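Local coordinates for N-acetyltransferase family protein (Bacillus anthracis, PDB 3LNB) that transfers an acetyl group from acetyl-coenzyme A to arylamines, probably through an acetyl-enzyme intermediate as in other arylamine N-acetyltransferases, and inactivates the drug sulfamethoxazole, at residues A[67-73]-A[95-100]; A[86-91]-A[101-105]; A[130-134]-A[241-245]; A[248-252]-A[262-266]. The protein carries 1 engineered substitution. All blocks are in the same frame, centred on the assembly; numbering follows the deposited sequence.

Three of the four contacts touch the bound coenzyme A. Contact 1 lies at its thiol end and holds Cys-99, contact 3 offers Pro-245 to the adenine, and contact 4 faces the adenine and the phosphates. Contact 2 adjoins contact 1 through the shared helix 99-112; their centres are about 9 Å apart, and Lys-89 NZ meets Asp-72 OD2 at 3.0 Å. Contacts 1 and 4, with centres about 11 Å apart, are joined by Asn-70, whose OD1 lies 2.9 Å from Ile-251 N. Contacts 3 and 4, with centres about 17 Å apart, meet through Lys-248. Contact 2 stays about 10 Å from contact 4 and about 12 Å from contact 3, nearest atoms.

Contact 1 (A[67-73]-A[95-100]); sequences PFENLDI and RGGLCY. Engineered in segment 67-73: Phe-68 (natural residue Tyr). With COA (coenzyme A), chain B.
Arg-95 is held by two carboxylates, Glu-69 and Asp-72, in a salt-bridge network. Its NH1 and NH2 both grip one oxygen, Asp-72 OD1, in the guanidinium plane, with NH1 at 3.0 Å from OD1; the carboxylate is turned 79° against that plane. The Glu-69 carboxylate instead lies nearly coplanar with the guanidinium (25°). Its OE2 takes NH2 of Arg-95 on the syn lone pair at 3.2 Å and also accepts the backbone N of Leu-71, while its OE1 receives Gly-96 N at 2.9 Å. With CG set between backbone N and carbonyl carbon (chi1 49°), the Glu-69 chain bends at chi2 to bring both oxygens there. Backbone bonds tie Gly-97 N to Pro-67 O and Glu-69 N to Gly-97 O, each 2.9 Å, round a single bridge at Phe-68. Further in, Leu-98 forks: CD2 lies over one face of the Phe-68 ring, 3.4 Å from CZ, and CD1 meets Ile-73 CD1 at 3.6 Å. Phe-68 is engineered (Tyr in nature), and its ring borders coenzyme A. Cys-99, the presumed acetyl-accepting nucleophile of this family, starts helix 99-112. Helix 228-240 covers Leu-98 and Ile-73 through Ile-238, while strand 252-256 flanks Pro-67 and Glu-69.

Contact 2 (A[86-91]-A[101-105]); sequences LVEKLL and ELNSL
Lys-89 NZ and Glu-101 OE1 form a salt bridge of 2.8 Å, the one polar bond between these two helical segments. The ammonium approaches OE1 on its syn lone pair, and the two side chains cross at about a right angle. Lys-89 gets there fully extended, its CG anti to the backbone N (chi1 -179°). Both groups have second partners: NZ is also paired with Asp-72 OD2, and Glu-101 OE2 accepts the backbone N of Leu-98. The lysine is thus shared by two carboxylates, which probably favours its charged form, and the glutamate has a partner at each oxygen. Ser-104 turns its OG to the carbonyl of Tyr-100, leaving CB to meet Leu-86 CD1 at 3.6 Å. Beneath the ion pair the interface is leucine. Leu-86 splits its methyls, the other one, CD2, lying 3.7 Å from Glu-101 O, while Leu-90 CD2 touches Leu-102 CD2 at 3.7 Å and Leu-105 CD2 at 3.9 Å. Leu-91 CD2 reaches the same Leu-105 methyl. The axes of segments 86-91 and 101-105 approach to 10.5 Å with their directions 121° apart, inclined and not strictly antiparallel. Helix 34-42 packs against this group, with Phe-39 on Leu-105 and Leu-35 on Val-87.

Contact 3 (A[130-134]-A[241-245]); sequences NKWKP and HKESP. With COA (coenzyme A), chain B.
Pro-134 and the turn 241-245 make a surface contact of rings and aliphatic chains, with no hydrogen bond between the segments. It joins the start of the long strand 131-145 to the loop that follows helix 228-240, and its centre lies about 17 Å from that of the chain. The clearest element is a CH-pi interaction: Pro-134 CG sits over the middle of the His-241 imidazole, 3.9 Å from its centroid and 6° off the ring normal. That ring is held from within its own segment, because ND1 accepts Glu-243 N at 2.7 Å, exactly in the ring plane. A type I beta turn from His-241 to Ser-244 carries both residues, closed by Ser-244 N to His-241 O at 2.9 Å. Pro-134 and Pro-245 also meet through their CD atoms, 4.1 Å apart. Pro-245 CG in turn presses on Lys-133 CD at 3.5 Å, a tight pair; the bend at chi2 (-67°) takes the lysine chain obliquely across this proline. Pro-245 CB packs on the adenine N6A of coenzyme A at 3.5 Å. Between the segments the only ion pair is a long one toward solvent, Lys-131 NZ to Glu-243 OE1 at 3.7 Å; Lys-133 spends its charge on Asp-126 and offers its methylenes to Pro-245. Apolar and CH-pi packing therefore holds the two segments, with a probably weak electrostatic term.

Contact 4 (A[248-252]-A[262-266]); sequences KGAIT and SLTNK. With COA (coenzyme A), chain B.
Ile-251 lies between the partner segment and coenzyme A, and its atoms can be followed outward. CB is 3.7 Å from the adenine N3A, and the CG2 branch turns to C2A of the same base. CG1, placed anti to the backbone N (chi1 178°), lies 4.1 Å from N3A and near CEP of the pantetheine arm; beyond it CD1 meets the ribose oxygen O4B at 3.8 Å, with Leu-263 O and Thr-264 CG2 nearby. One side chain thus touches base, sugar and the neighbouring segment, while its backbone N is bonded to Asn-70 OD1.

Beside it the chains run roughly antiparallel. Leu-263 N bonds to Thr-252 O at 2.8 Å; the return bond, Thr-252 N to Leu-263 O, is weak. A water spans Thr-252 OG1 and Leu-263 O, donating to the latter. CA-H...O contacts extend the pairing, among them Thr-264 CA to Ala-250 O. At the outer end the Asn-265 amide lies beside Ala-250 CB, with ND2 3.6 Å away.

The second segment grips the phosphates. Ser-262 OG donates to O5A of the pyrophosphate; the modelled 2.5 Å is unusually short and its exact value doubtful. Thr-264 OG1 lies 2.8 Å from O8A of the 3'-phosphate, within hydrogen-bonding distance, and also accepts Asn-267 N, which probably helps to orient the hydroxyl. Leu-263 and Thr-252 pack instead against Phe-294 of helix 283-294. Strands 252-256 and 259-263 belong to the antiparallel sheet lining the coenzyme A pocket, and this contact forms one part of that pocket, at the nucleotide end.

Contact 1 (A[67-73]-A[95-100])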
# COMPACT_ATOMS: atom_id res chain seq x y z
N PRO A 67 7.23 5.43 0.70
CA PRO A 67 6.12 6.32 1.06
C PRO A 67 4.87 6.07 0.23
O PRO A 67 4.94 5.71 -0.95
CB PRO A 67 6.69 7.71 0.78
CG PRO A 67 8.18 7.51 0.80
CD PRO A 67 8.34 6.19 0.12
N PHE A 68 3.71 6.24 0.86
CA PHE A 68 2.42 6.10 0.19
C PHE A 68 2.16 7.52 -0.29
O PHE A 68 1.99 8.43 0.52
CB PHE A 68 1.35 5.67 1.20
CG PHE A 68 -0.05 5.67 0.65
CD1 PHE A 68 -0.57 4.55 -0.00
CD2 PHE A 68 -0.86 6.80 0.77
CE1 PHE A 68 -1.86 4.55 -0.52
CE2 PHE A 68 -2.16 6.81 0.26
CZ PHE A 68 -2.66 5.68 -0.38
N GLU A 69 2.15 7.73 -1.61
CA GLU A 69 1.93 9.07 -2.14
C GLU A 69 1.28 9.12 -3.51
O GLU A 69 1.31 8.15 -4.27
CB GLU A 69 3.26 9.85 -2.16
CG GLU A 69 4.45 9.11 -2.78
CD GLU A 69 4.80 9.59 -4.19
OE1 GLU A 69 5.91 9.26 -4.67
OE2 GLU A 69 3.96 10.27 -4.83
N ASN A 70 0.71 10.28 -3.82
CA ASN A 70 0.00 10.54 -5.07
C ASN A 70 0.57 11.77 -5.78
O ASN A 70 -0.14 12.43 -6.54
CB ASN A 70 -1.46 10.81 -4.76
CG ASN A 70 -1.66 12.15 -4.06
OD1 ASN A 70 -0.74 12.65 -3.41
ND2 ASN A 70 -2.85 12.72 -4.19
N LEU A 71 1.83 12.09 -5.52
CA LEU A 71 2.46 13.27 -6.10
C LEU A 71 2.48 13.35 -7.63
O LEU A 71 2.47 14.45 -8.18
CB LEU A 71 3.88 13.44 -5.54
CG LEU A 71 4.00 13.41 -4.01
CD1 LEU A 71 5.44 13.71 -3.62
CD2 LEU A 71 3.05 14.42 -3.37
N ASP A 72 2.51 12.21 -8.31
CA ASP A 72 2.51 12.24 -9.78
C ASP A 72 1.14 12.69 -10.26
O ASP A 72 1.02 13.40 -11.26
CB ASP A 72 2.83 10.86 -10.36
CG ASP A 72 4.33 10.59 -10.42
OD1 ASP A 72 5.12 11.50 -10.10
OD2 ASP A 72 4.71 9.46 -10.79
N ILE A 73 0.10 12.27 -9.54
CA ILE A 73 -1.26 12.66 -9.87
C ILE A 73 -1.35 14.17 -9.70
O ILE A 73 -1.90 14.87 -10.54
CB ILE A 73 -2.30 11.97 -8.93
CG1 ILE A 73 -2.27 10.45 -9.15
CG2 ILE A 73 -3.69 12.52 -9.18
CD1 ILE A 73 -3.23 9.67 -8.28
N ARG A 95 11.16 7.00 -5.14
CA ARG A 95 9.87 7.64 -4.94
C ARG A 95 8.96 6.63 -4.24
O ARG A 95 9.36 5.50 -3.94
CB ARG A 95 9.22 8.04 -6.28
CG ARG A 95 9.89 9.20 -7.04
CD ARG A 95 9.50 10.56 -6.45
NE ARG A 95 8.05 10.72 -6.36
CZ ARG A 95 7.24 10.93 -7.38
NH1 ARG A 95 7.72 11.03 -8.62
NH2 ARG A 95 5.93 11.02 -7.18
N GLY A 96 7.72 7.05 -3.99
CA GLY A 96 6.74 6.19 -3.35
C GLY A 96 5.59 5.98 -4.32
O GLY A 96 5.80 6.03 -5.54
N GLY A 97 4.39 5.77 -3.80
CA GLY A 97 3.25 5.58 -4.68
C GLY A 97 1.98 5.17 -3.96
O GLY A 97 1.94 5.08 -2.73
N LEU A 98 0.92 4.94 -4.74
CA LEU A 98 -0.35 4.52 -4.16
C LEU A 98 -0.42 2.99 -4.15
O LEU A 98 0.47 2.31 -4.65
CB LEU A 98 -1.51 5.12 -4.96
CG LEU A 98 -1.67 6.65 -4.84
CD1 LEU A 98 -2.77 7.14 -5.78
CD2 LEU A 98 -2.01 7.01 -3.40
N CYS A 99 -1.49 2.47 -3.58
CA CYS A 99 -1.69 1.03 -3.46
C CYS A 99 -1.44 0.21 -4.73
O CYS A 99 -0.71 -0.78 -4.70
CB CYS A 99 -3.09 0.75 -2.94
SG CYS A 99 -4.40 1.38 -4.01
N TYR A 100 -2.03 0.62 -5.86
CA TYR A 100 -1.85 -0.14 -7.09
C TYR A 100 -0.41 -0.16 -7.61
O TYR A 100 -0.07 -1.00 -8.45
CB TYR A 100 -2.80 0.36 -8.19
CG TYR A 100 -2.73 1.83 -8.46
CD1 TYR A 100 -3.56 2.73 -7.78
CD2 TYR A 100 -1.82 2.35 -9.38
CE1 TYR A 100 -3.48 4.10 -8.02
CE2 TYR A 100 -1.73 3.71 -9.61
CZ TYR A 100 -2.56 4.58 -8.93
OH TYR A 100 -2.45 5.93 -9.16
N1A COA B . -6.22 11.12 -0.25
C2A COA B . -5.72 12.33 -0.02
N3A COA B . -5.65 12.83 1.20
C4A COA B . -6.10 12.13 2.25
C5A COA B . -6.63 10.87 2.05
C6A COA B . -6.69 10.37 0.76
N6A COA B . -7.18 9.15 0.52
N7A COA B . -6.98 10.39 3.24
C8A COA B . -6.67 11.31 4.15
N9A COA B . -6.13 12.37 3.56
C1B COA B . -5.56 13.55 4.25
C2B COA B . -6.56 14.28 5.13
O2B COA B . -7.38 15.15 4.34
C3B COA B . -5.61 15.09 6.01
O3B COA B . -5.33 16.36 5.41
P3B COA B . -5.08 17.63 6.37
O7A COA B . -4.17 17.32 7.49
O8A COA B . -4.51 18.81 5.42
O9A COA B . -6.54 18.09 6.87
C4B COA B . -4.35 14.24 6.06
O4B COA B . -4.59 13.10 5.21
C5B COA B . -4.07 13.73 7.47
O5B COA B . -5.15 12.90 7.91
P1A COA B . -5.21 12.42 9.45
O1A COA B . -6.40 11.35 9.53
O2A COA B . -5.41 13.56 10.37
O3A COA B . -3.82 11.66 9.73
P2A COA B . -3.51 10.15 9.29
O4A COA B . -3.94 9.24 10.54
O5A COA B . -2.07 9.99 8.95
O6A COA B . -4.49 9.76 8.07
CBP COA B . -3.86 8.51 6.05
CCP COA B . -4.09 9.87 6.71
CDP COA B . -2.62 7.84 6.67
CEP COA B . -3.63 8.71 4.55
CAP COA B . -5.09 7.63 6.26
OAP COA B . -6.24 8.28 5.73
C9P COA B . -4.94 6.27 5.56
O9P COA B . -4.17 5.42 5.99
N8P COA B . -5.70 6.13 4.47
C7P COA B . -5.72 4.90 3.67
C6P COA B . -5.74 5.24 2.18
C5P COA B . -6.17 4.04 1.34
O5P COA B . -7.34 3.67 1.32
N4P COA B . -5.21 3.45 0.63
C3P COA B . -5.48 2.28 -0.22
C2P COA B . -6.12 2.69 -1.55
S1P COA B . -4.98 3.58 -2.67

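Contact 2 (A[86-91]-A[101-105])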
# COMPACT_ATOMS: atom_id res chain seq x y z
N LEU A 86 7.72 0.69 -12.67
CA LEU A 86 7.66 0.59 -11.22
C LEU A 86 9.07 0.58 -10.65
O LEU A 86 9.36 1.27 -9.68
CB LEU A 86 6.89 -0.67 -10.81
CG LEU A 86 5.39 -0.58 -11.10
CD1 LEU A 86 4.74 -1.93 -10.91
CD2 LEU A 86 4.76 0.46 -10.19
N VAL A 87 9.95 -0.21 -11.26
CA VAL A 87 11.34 -0.27 -10.79
C VAL A 87 11.98 1.11 -10.92
O VAL A 87 12.68 1.57 -10.02
CB VAL A 87 12.17 -1.30 -11.62
CG1 VAL A 87 13.65 -1.20 -11.23
CG2 VAL A 87 11.66 -2.72 -11.37
N GLU A 88 11.72 1.78 -12.04
CA GLU A 88 12.29 3.11 -12.27
C GLU A 88 11.81 4.13 -11.24
O GLU A 88 12.62 4.84 -10.63
CB GLU A 88 11.92 3.62 -13.66
CG GLU A 88 12.67 4.88 -14.06
CD GLU A 88 14.17 4.67 -14.06
OE1 GLU A 88 14.61 3.60 -14.54
OE2 GLU A 88 14.92 5.56 -13.58
N LYS A 89 10.50 4.20 -11.03
CA LYS A 89 9.95 5.17 -10.10
C LYS A 89 10.19 4.88 -8.62
O LYS A 89 10.85 5.66 -7.94
CB LYS A 89 8.44 5.33 -10.33
CG LYS A 89 7.78 6.35 -9.42
CD LYS A 89 6.27 6.43 -9.64
CE LYS A 89 5.62 7.37 -8.61
NZ LYS A 89 4.14 7.38 -8.67
N LEU A 90 9.67 3.76 -8.13
CA LEU A 90 9.79 3.42 -6.71
C LEU A 90 11.14 2.95 -6.19
O LEU A 90 11.43 3.11 -5.01
CB LEU A 90 8.74 2.38 -6.32
CG LEU A 90 7.31 2.87 -6.16
CD1 LEU A 90 6.74 3.21 -7.52
CD2 LEU A 90 6.47 1.79 -5.50
N LEU A 91 11.95 2.35 -7.05
CA LEU A 91 13.24 1.88 -6.59
C LEU A 91 14.38 2.81 -6.97
O LEU A 91 15.04 3.38 -6.10
CB LEU A 91 13.51 0.46 -7.11
CG LEU A 91 12.41 -0.56 -6.78
CD1 LEU A 91 12.82 -1.94 -7.25
CD2 LEU A 91 12.14 -0.56 -5.28
N GLU A 101 0.42 0.75 -7.14
CA GLU A 101 1.82 0.78 -7.56
C GLU A 101 2.64 -0.04 -6.58
O GLU A 101 3.44 -0.89 -6.97
CB GLU A 101 2.35 2.21 -7.61
CG GLU A 101 1.61 3.09 -8.62
CD GLU A 101 2.04 4.54 -8.54
OE1 GLU A 101 3.04 4.91 -9.19
OE2 GLU A 101 1.36 5.30 -7.82
N LEU A 102 2.44 0.22 -5.29
CA LEU A 102 3.15 -0.49 -4.25
C LEU A 102 2.93 -2.00 -4.37
O LEU A 102 3.89 -2.78 -4.36
CB LEU A 102 2.70 0.00 -2.87
CG LEU A 102 3.13 1.43 -2.52
CD1 LEU A 102 2.42 1.92 -1.26
CD2 LEU A 102 4.65 1.45 -2.32
N ASN A 103 1.67 -2.42 -4.48
CA ASN A 103 1.37 -3.84 -4.58
C ASN A 103 1.67 -4.47 -5.93
O ASN A 103 1.87 -5.67 -6.02
CB ASN A 103 -0.08 -4.12 -4.18
CG ASN A 103 -0.28 -4.03 -2.67
OD1 ASN A 103 0.62 -4.34 -1.89
ND2 ASN A 103 -1.48 -3.63 -2.25
N SER A 104 1.70 -3.67 -6.99
CA SER A 104 2.04 -4.21 -8.30
C SER A 104 3.53 -4.54 -8.26
O SER A 104 3.96 -5.59 -8.74
CB SER A 104 1.75 -3.20 -9.41
OG SER A 104 0.38 -3.19 -9.76
N LEU A 105 4.32 -3.64 -7.68
CA LEU A 105 5.76 -3.85 -7.57
C LEU A 105 6.04 -5.08 -6.72
O LEU A 105 6.81 -5.96 -7.12
CB LEU A 105 6.43 -2.64 -6.93
CG LEU A 105 7.94 -2.80 -6.67
CD1 LEU A 105 8.68 -3.01 -7.99
CD2 LEU A 105 8.46 -1.57 -5.96

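Contact 3 (A[130-134]-A[241-245])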
# COMPACT_ATOMS: atom_id res chain seq x y z
N ASN A 130 -19.30 7.10 6.05
CA ASN A 130 -20.10 5.90 5.89
C ASN A 130 -20.50 5.60 4.44
O ASN A 130 -21.67 5.72 4.07
CB ASN A 130 -21.36 6.00 6.75
CG ASN A 130 -21.07 6.51 8.16
OD1 ASN A 130 -21.22 7.70 8.45
ND2 ASN A 130 -20.64 5.61 9.04
N LYS A 131 -19.54 5.20 3.61
CA LYS A 131 -19.83 4.88 2.22
C LYS A 131 -18.63 4.21 1.58
O LYS A 131 -17.52 4.28 2.10
CB LYS A 131 -20.18 6.14 1.43
CG LYS A 131 -19.06 7.16 1.39
CD LYS A 131 -19.49 8.39 0.60
CE LYS A 131 -18.38 9.45 0.60
NZ LYS A 131 -17.12 8.90 0.02
N TRP A 132 -18.86 3.55 0.46
CA TRP A 132 -17.77 2.90 -0.24
C TRP A 132 -17.05 3.92 -1.11
O TRP A 132 -17.67 4.79 -1.71
CB TRP A 132 -18.28 1.76 -1.12
CG TRP A 132 -18.91 0.62 -0.38
CD1 TRP A 132 -20.24 0.40 -0.19
CD2 TRP A 132 -18.22 -0.46 0.26
NE1 TRP A 132 -20.43 -0.76 0.53
CE2 TRP A 132 -19.21 -1.30 0.82
CE3 TRP A 132 -16.87 -0.79 0.42
CZ2 TRP A 132 -18.89 -2.47 1.52
CZ3 TRP A 132 -16.55 -1.95 1.12
CH2 TRP A 132 -17.56 -2.78 1.66
N LYS A 133 -15.72 3.82 -1.16
CA LYS A 133 -14.94 4.70 -2.02
C LYS A 133 -15.20 4.11 -3.41
O LYS A 133 -15.85 3.07 -3.52
CB LYS A 133 -13.45 4.62 -1.67
CG LYS A 133 -13.06 5.23 -0.32
CD LYS A 133 -13.23 6.75 -0.29
CE LYS A 133 -12.56 7.36 0.94
NZ LYS A 133 -12.84 8.82 1.09
N PRO A 134 -14.70 4.75 -4.47
CA PRO A 134 -14.93 4.22 -5.82
C PRO A 134 -14.62 2.73 -6.01
O PRO A 134 -13.66 2.21 -5.45
CB PRO A 134 -14.04 5.11 -6.70
CG PRO A 134 -14.07 6.42 -5.97
CD PRO A 134 -13.89 5.98 -4.53
N HIS A 241 -11.83 10.06 -11.36
CA HIS A 241 -13.14 9.96 -10.71
C HIS A 241 -13.41 11.18 -9.81
O HIS A 241 -12.55 11.59 -9.04
CB HIS A 241 -13.24 8.68 -9.88
CG HIS A 241 -14.64 8.29 -9.50
ND1 HIS A 241 -15.41 9.05 -8.64
CD2 HIS A 241 -15.39 7.22 -9.84
CE1 HIS A 241 -16.58 8.45 -8.46
NE2 HIS A 241 -16.59 7.34 -9.18
N LYS A 242 -14.61 11.74 -9.93
CA LYS A 242 -14.99 12.91 -9.13
C LYS A 242 -14.94 12.62 -7.64
O LYS A 242 -14.70 13.52 -6.84
CB LYS A 242 -16.40 13.37 -9.51
CG LYS A 242 -16.54 13.81 -10.95
CD LYS A 242 -15.82 15.13 -11.20
CE LYS A 242 -16.49 16.28 -10.46
NZ LYS A 242 -17.86 16.56 -11.00
N GLU A 243 -15.18 11.37 -7.26
CA GLU A 243 -15.13 11.01 -5.85
C GLU A 243 -13.82 10.34 -5.50
O GLU A 243 -13.66 9.83 -4.39
CB GLU A 243 -16.29 10.09 -5.45
CG GLU A 243 -17.64 10.78 -5.27
CD GLU A 243 -18.63 9.92 -4.48
OE1 GLU A 243 -18.57 9.90 -3.23
OE2 GLU A 243 -19.47 9.23 -5.12
N SER A 244 -12.88 10.33 -6.43
CA SER A 244 -11.58 9.73 -6.13
C SER A 244 -10.97 10.52 -5.00
O SER A 244 -10.90 11.75 -5.05
CB SER A 244 -10.65 9.79 -7.33
OG SER A 244 -9.31 9.60 -6.90
N PRO A 245 -10.51 9.84 -3.95
CA PRO A 245 -9.90 10.50 -2.80
C PRO A 245 -8.51 11.05 -3.13
O PRO A 245 -8.01 11.95 -2.46
CB PRO A 245 -9.80 9.37 -1.76
CG PRO A 245 -10.79 8.34 -2.23
CD PRO A 245 -10.64 8.39 -3.72
N1A COA B . -6.22 11.12 -0.25
C2A COA B . -5.72 12.33 -0.02
N3A COA B . -5.65 12.83 1.20
C4A COA B . -6.10 12.13 2.25
C5A COA B . -6.63 10.87 2.05
C6A COA B . -6.69 10.37 0.76
N6A COA B . -7.18 9.15 0.52
N7A COA B . -6.98 10.39 3.24
C8A COA B . -6.67 11.31 4.15
N9A COA B . -6.13 12.37 3.56
C1B COA B . -5.56 13.55 4.25
C2B COA B . -6.56 14.28 5.13
O2B COA B . -7.38 15.15 4.34
C3B COA B . -5.61 15.09 6.01
O3B COA B . -5.33 16.36 5.41
P3B COA B . -5.08 17.63 6.37
O7A COA B . -4.17 17.32 7.49
O8A COA B . -4.51 18.81 5.42
O9A COA B . -6.54 18.09 6.87
C4B COA B . -4.35 14.24 6.06
O4B COA B . -4.59 13.10 5.21
C5B COA B . -4.07 13.73 7.47
O5B COA B . -5.15 12.90 7.91
P1A COA B . -5.21 12.42 9.45
O1A COA B . -6.40 11.35 9.53
O2A COA B . -5.41 13.56 10.37
O3A COA B . -3.82 11.66 9.73
P2A COA B . -3.51 10.15 9.29
O4A COA B . -3.94 9.24 10.54
O5A COA B . -2.07 9.99 8.95
O6A COA B . -4.49 9.76 8.07
CBP COA B . -3.86 8.51 6.05
CCP COA B . -4.09 9.87 6.71
CDP COA B . -2.62 7.84 6.67
CEP COA B . -3.63 8.71 4.55
CAP COA B . -5.09 7.63 6.26
OAP COA B . -6.24 8.28 5.73
C9P COA B . -4.94 6.27 5.56
O9P COA B . -4.17 5.42 5.99
N8P COA B . -5.70 6.13 4.47
C7P COA B . -5.72 4.90 3.67
C6P COA B . -5.74 5.24 2.18
C5P COA B . -6.17 4.04 1.34
O5P COA B . -7.34 3.67 1.32
N4P COA B . -5.21 3.45 0.63
C3P COA B . -5.48 2.28 -0.22
C2P COA B . -6.12 2.69 -1.55
S1P COA B . -4.98 3.58 -2.67

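Contact 4 (A[248-252]-A[262-266])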
# COMPACT_ATOMS: atom_id res chain seq x y z
N LYS A 248 -7.59 15.13 -5.20
CA LYS A 248 -8.09 16.33 -4.55
C LYS A 248 -7.02 17.12 -3.80
O LYS A 248 -7.23 18.29 -3.45
CB LYS A 248 -9.19 15.97 -3.56
CG LYS A 248 -10.34 15.18 -4.14
CD LYS A 248 -11.15 16.02 -5.11
CE LYS A 248 -12.47 15.32 -5.42
NZ LYS A 248 -12.25 13.92 -5.90
N GLY A 249 -5.89 16.50 -3.55
CA GLY A 249 -4.83 17.17 -2.82
C GLY A 249 -3.69 16.20 -2.55
O GLY A 249 -3.91 14.99 -2.47
N ALA A 250 -2.48 16.72 -2.41
CA ALA A 250 -1.32 15.88 -2.19
C ALA A 250 -1.33 15.19 -0.84
O ALA A 250 -1.76 15.76 0.18
CB ALA A 250 -0.05 16.71 -2.33
N ILE A 251 -0.88 13.94 -0.84
CA ILE A 251 -0.79 13.16 0.38
C ILE A 251 0.47 12.30 0.29
O ILE A 251 0.81 11.78 -0.78
CB ILE A 251 -2.03 12.24 0.58
CG1 ILE A 251 -1.86 11.40 1.86
CG2 ILE A 251 -2.18 11.29 -0.60
CD1 ILE A 251 -1.56 12.19 3.12
N THR A 252 1.19 12.22 1.40
CA THR A 252 2.40 11.41 1.49
C THR A 252 2.39 10.88 2.92
O THR A 252 2.30 11.66 3.88
CB THR A 252 3.68 12.25 1.24
OG1 THR A 252 3.65 12.79 -0.09
CG2 THR A 252 4.93 11.37 1.37
N SER A 262 2.12 11.85 8.11
CA SER A 262 1.38 12.24 6.92
C SER A 262 1.58 13.71 6.59
O SER A 262 1.58 14.58 7.47
CB SER A 262 -0.11 11.94 7.12
OG SER A 262 -0.34 10.55 7.19
N LEU A 263 1.75 13.99 5.31
CA LEU A 263 1.98 15.35 4.85
C LEU A 263 1.09 15.73 3.67
O LEU A 263 1.04 15.02 2.67
CB LEU A 263 3.44 15.50 4.44
CG LEU A 263 3.84 16.85 3.84
CD1 LEU A 263 3.90 17.90 4.95
CD2 LEU A 263 5.20 16.73 3.15
N THR A 264 0.38 16.84 3.81
CA THR A 264 -0.47 17.35 2.75
C THR A 264 0.12 18.71 2.37
O THR A 264 1.13 19.12 2.92
CB THR A 264 -1.93 17.54 3.21
OG1 THR A 264 -1.99 18.55 4.22
CG2 THR A 264 -2.47 16.24 3.76
N ASN A 265 -0.51 19.40 1.42
CA ASN A 265 -0.01 20.72 1.04
C ASN A 265 -0.23 21.71 2.18
O ASN A 265 0.53 22.66 2.33
CB ASN A 265 -0.75 21.24 -0.20
CG ASN A 265 -0.41 20.45 -1.45
OD1 ASN A 265 0.76 20.23 -1.76
ND2 ASN A 265 -1.44 20.03 -2.19
N LYS A 266 -1.25 21.45 2.99
CA LYS A 266 -1.63 22.32 4.10
C LYS A 266 -1.13 21.94 5.50
O LYS A 266 -0.82 22.82 6.31
CB LYS A 266 -3.15 22.43 4.16
CG LYS A 266 -3.83 22.70 2.83
CD LYS A 266 -3.42 24.04 2.25
CE LYS A 266 -4.20 24.33 0.97
NZ LYS A 266 -3.78 25.62 0.35
N1A COA B . -6.22 11.12 -0.25
C2A COA B . -5.72 12.33 -0.02
N3A COA B . -5.65 12.83 1.20
C4A COA B . -6.10 12.13 2.25
C5A COA B . -6.63 10.87 2.05
C6A COA B . -6.69 10.37 0.76
N6A COA B . -7.18 9.15 0.52
N7A COA B . -6.98 10.39 3.24
C8A COA B . -6.67 11.31 4.15
N9A COA B . -6.13 12.37 3.56
C1B COA B . -5.56 13.55 4.25
C2B COA B . -6.56 14.28 5.13
O2B COA B . -7.38 15.15 4.34
C3B COA B . -5.61 15.09 6.01
O3B COA B . -5.33 16.36 5.41
P3B COA B . -5.08 17.63 6.37
O7A COA B . -4.17 17.32 7.49
O8A COA B . -4.51 18.81 5.42
O9A COA B . -6.54 18.09 6.87
C4B COA B . -4.35 14.24 6.06
O4B COA B . -4.59 13.10 5.21
C5B COA B . -4.07 13.73 7.47
O5B COA B . -5.15 12.90 7.91
P1A COA B . -5.21 12.42 9.45
O1A COA B . -6.40 11.35 9.53
O2A COA B . -5.41 13.56 10.37
O3A COA B . -3.82 11.66 9.73
P2A COA B . -3.51 10.15 9.29
O4A COA B . -3.94 9.24 10.54
O5A COA B . -2.07 9.99 8.95
O6A COA B . -4.49 9.76 8.07
CBP COA B . -3.86 8.51 6.05
CCP COA B . -4.09 9.87 6.71
CDP COA B . -2.62 7.84 6.67
CEP COA B . -3.63 8.71 4.55
CAP COA B . -5.09 7.63 6.26
OAP COA B . -6.24 8.28 5.73
C9P COA B . -4.94 6.27 5.56
O9P COA B . -4.17 5.42 5.99
N8P COA B . -5.70 6.13 4.47
C7P COA B . -5.72 4.90 3.67
C6P COA B . -5.74 5.24 2.18
C5P COA B . -6.17 4.04 1.34
O5P COA B . -7.34 3.67 1.32
N4P COA B . -5.21 3.45 0.63
C3P COA B . -5.48 2.28 -0.22
C2P COA B . -6.12 2.69 -1.55
S1P COA B . -4.98 3.58 -2.67
O HOH W 1 2.34 15.28 0.20